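Local coordinates for putidaredoxin reductase (Pseudomonas putida, PDB 1Q1R), which probably uses its bound FAD to pass electrons from NADH to the iron-sulfur protein putidaredoxin, which serves the cytochrome P450cam monooxygenase, at residues F329-D332 / G337-M340. Numbering follows the deposited sequence.
Sequences FWSD and GLKM. With FAD (flavin-adenine dinucleotide), chain C.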
loop_
_atom_site.group_PDB
_atom_site.type_symbol
_atom_site.label_atom_id
_atom_site.label_comp_id
_atom_site.label_asym_id
_atom_site.label_seq_id
_atom_site.Cartn_x
_atom_site.Cartn_y
_atom_site.Cartn_z
ATOM N N PHE A 329 2.619 6.670 -5.401
ATOM C CA PHE A 329 1.468 5.785 -5.346
ATOM C C PHE A 329 0.265 6.565 -5.848
ATOM O O PHE A 329 0.368 7.760 -6.137
ATOM C CB PHE A 329 1.253 5.255 -3.921
ATOM C CG PHE A 329 0.649 6.245 -2.973
ATOM C CD1 PHE A 329 -0.731 6.301 -2.794
ATOM C CD2 PHE A 329 1.456 7.111 -2.243
ATOM C CE1 PHE A 329 -1.300 7.204 -1.898
ATOM C CE2 PHE A 329 0.899 8.019 -1.345
ATOM C CZ PHE A 329 -0.483 8.066 -1.172
ATOM N N TRP A 330 -0.865 5.887 -5.975
ATOM C CA TRP A 330 -2.066 6.528 -6.469
ATOM C C TRP A 330 -3.283 6.050 -5.699
ATOM O O TRP A 330 -3.211 5.099 -4.919
ATOM C CB TRP A 330 -2.248 6.226 -7.964
ATOM C CG TRP A 330 -2.794 4.840 -8.262
ATOM C CD1 TRP A 330 -4.097 4.506 -8.511
ATOM C CD2 TRP A 330 -2.046 3.617 -8.336
ATOM N NE1 TRP A 330 -4.206 3.151 -8.738
ATOM C CE2 TRP A 330 -2.965 2.582 -8.635
ATOM C CE3 TRP A 330 -0.690 3.295 -8.176
ATOM C CZ2 TRP A 330 -2.571 1.245 -8.785
ATOM C CZ3 TRP A 330 -0.298 1.963 -8.325
ATOM C CH2 TRP A 330 -1.238 0.955 -8.626
ATOM N N SER A 331 -4.396 6.732 -5.926
ATOM C CA SER A 331 -5.662 6.404 -5.296
ATOM C C SER A 331 -6.748 6.795 -6.280
ATOM O O SER A 331 -6.618 7.792 -6.993
ATOM C CB SER A 331 -5.832 7.183 -3.986
ATOM O OG SER A 331 -7.097 6.929 -3.395
ATOM N N ASP A 332 -7.806 5.996 -6.338
ATOM C CA ASP A 332 -8.924 6.271 -7.231
ATOM C C ASP A 332 -10.159 6.452 -6.372
ATOM O O ASP A 332 -10.592 5.520 -5.695
ATOM C CB ASP A 332 -9.162 5.107 -8.197
ATOM C CG ASP A 332 -8.068 4.969 -9.236
ATOM O OD1 ASP A 332 -8.117 3.989 -10.016
ATOM O OD2 ASP A 332 -7.165 5.838 -9.284
ATOM N N GLY A 337 -8.369 11.129 -10.604
ATOM C CA GLY A 337 -7.015 10.613 -10.694
ATOM C C GLY A 337 -6.107 11.213 -9.641
ATOM O O GLY A 337 -5.583 12.316 -9.807
ATOM N N LEU A 338 -5.924 10.486 -8.547
ATOM C CA LEU A 338 -5.074 10.945 -7.458
ATOM C C LEU A 338 -3.717 10.256 -7.533
ATOM O O LEU A 338 -3.626 9.034 -7.409
ATOM C CB LEU A 338 -5.746 10.632 -6.122
ATOM C CG LEU A 338 -7.168 11.199 -5.997
ATOM C CD1 LEU A 338 -7.911 10.548 -4.838
ATOM C CD2 LEU A 338 -7.083 12.702 -5.814
ATOM N N LYS A 339 -2.665 11.038 -7.754
ATOM C CA LYS A 339 -1.317 10.489 -7.837
ATOM C C LYS A 339 -0.388 11.282 -6.930
ATOM O O LYS A 339 -0.304 12.508 -7.018
ATOM C CB LYS A 339 -0.817 10.515 -9.283
ATOM C CG LYS A 339 -1.758 9.812 -10.251
ATOM C CD LYS A 339 -1.152 9.653 -11.636
ATOM C CE LYS A 339 -0.079 8.574 -11.654
ATOM N NZ LYS A 339 0.493 8.374 -13.024
ATOM N N MET A 340 0.305 10.568 -6.052
ATOM C CA MET A 340 1.205 11.187 -5.096
ATOM C C MET A 340 2.648 10.740 -5.309
ATOM O O MET A 340 2.914 9.552 -5.501
ATOM C CB MET A 340 0.769 10.819 -3.672
ATOM C CG MET A 340 -0.668 11.217 -3.285
ATOM S SD MET A 340 -2.047 10.448 -4.214
ATOM C CE MET A 340 -2.909 11.938 -4.804
HETATM P PA FAD C . 1.181 -8.761 0.603
HETATM O O1A FAD C . 0.635 -8.683 1.979
HETATM O O2A FAD C . 0.295 -8.405 -0.530
HETATM O O5B FAD C . 1.752 -10.234 0.339
HETATM C C5B FAD C . 2.422 -10.979 1.362
HETATM C C4B FAD C . 1.910 -12.430 1.334
HETATM O O4B FAD C . 2.832 -13.300 2.084
HETATM C C3B FAD C . 0.552 -12.548 2.042
HETATM O O3B FAD C . -0.260 -13.504 1.346
HETATM C C2B FAD C . 0.919 -13.098 3.398
HETATM O O2B FAD C . -0.176 -13.835 3.950
HETATM C C1B FAD C . 2.047 -14.044 3.041
HETATM N N9A FAD C . 2.851 -14.503 4.208
HETATM C C8A FAD C . 3.280 -13.753 5.239
HETATM N N7A FAD C . 3.951 -14.534 6.096
HETATM C C5A FAD C . 3.948 -15.771 5.607
HETATM C C6A FAD C . 4.473 -16.987 6.051
HETATM N N6A FAD C . 5.132 -17.053 7.206
HETATM N N1A FAD C . 4.295 -18.102 5.299
HETATM C C2A FAD C . 3.623 -18.052 4.140
HETATM N N3A FAD C . 3.109 -16.895 3.699
HETATM C C4A FAD C . 3.258 -15.751 4.410
HETATM N N1 FAD C . -0.902 0.384 -3.616
HETATM C C2 FAD C . -0.785 1.363 -4.611
HETATM O O2 FAD C . 0.328 1.729 -4.986
HETATM N N3 FAD C . -1.948 1.909 -5.184
HETATM C C4 FAD C . -3.223 1.468 -4.760
HETATM O O4 FAD C . -4.229 1.922 -5.300
HETATM C C4X FAD C . -3.337 0.488 -3.759
HETATM N N5 FAD C . -4.560 0.017 -3.380
HETATM C C5X FAD C . -4.704 -0.985 -2.464
HETATM C C6 FAD C . -5.986 -1.461 -2.122
HETATM C C7 FAD C . -6.134 -2.516 -1.192
HETATM C C7M FAD C . -7.547 -2.993 -0.811
HETATM C C8 FAD C . -4.984 -3.104 -0.606
HETATM C C8M FAD C . -5.102 -4.269 0.388
HETATM C C9 FAD C . -3.706 -2.627 -0.947
HETATM C C9A FAD C . -3.560 -1.570 -1.871
HETATM N N10 FAD C . -2.275 -1.086 -2.239
HETATM C C10 FAD C . -2.170 -0.053 -3.194
HETATM C "C1'" FAD C . -1.042 -1.653 -1.613
HETATM C "C2'" FAD C . -0.354 -2.633 -2.566
HETATM O "O2'" FAD C . -1.327 -3.550 -3.077
HETATM C "C3'" FAD C . 0.772 -3.402 -1.850
HETATM O "O3'" FAD C . 1.677 -2.462 -1.258
HETATM C "C4'" FAD C . 1.530 -4.299 -2.837
HETATM O "O4'" FAD C . 0.623 -5.230 -3.432
HETATM C "C5'" FAD C . 2.667 -5.082 -2.158
HETATM O "O5'" FAD C . 2.174 -6.116 -1.288
HETATM P P FAD C . 3.213 -7.224 -0.736
HETATM O O1P FAD C . 3.345 -8.282 -1.759
HETATM O O2P FAD C . 4.440 -6.518 -0.305
HETATM O O3P FAD C . 2.493 -7.806 0.598
HETATM O O HOH W 1 -5.028 7.852 -9.746
#
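An antiparallel beta hairpin at the edge of the C-terminal domain's five-stranded sheet brings strand 329-332 against strand 337-340 and presents Trp-330 to the flavin. Phe-329 and Met-340 form a hydrogen-bonded pair joined by two bonds, Met-340 N to Phe-329 O being 2.8 Å. In the next such pair Ser-331 N to Leu-338 O is 2.8 Å, whereas the reverse bond, Leu-338 N to Ser-331 O, is longer at 3.2 Å and more bent, 141° at the hydrogen. Between them Trp-330 faces Lys-339 as a non-hydrogen-bonded pair. The indole of Trp-330, with CG between backbone N and carbonyl carbon (chi1 78°), turns away from Lys-339 and offers one face to the pyrimidine edge of the isoalloxazine, which comes in steeply inclined: FAD N3 lies 3.3 Å above the indole plane, toward its rim, and CZ3 is 3.4 Å from FAD O2. Cut back to an alanine, this residue would probably leave the flavin's N3 and O2 edge without the indole face it meets. Ser-331 OG is hydrogen-bonded to Glu-163 OE2. On this same sheet face Met-340 bends at chi2 (63°), bringing its sulfur obliquely to the Phe-329 ring, while Met-340 CB sits over the ring face, 3.6 Å from Phe-329 CE2.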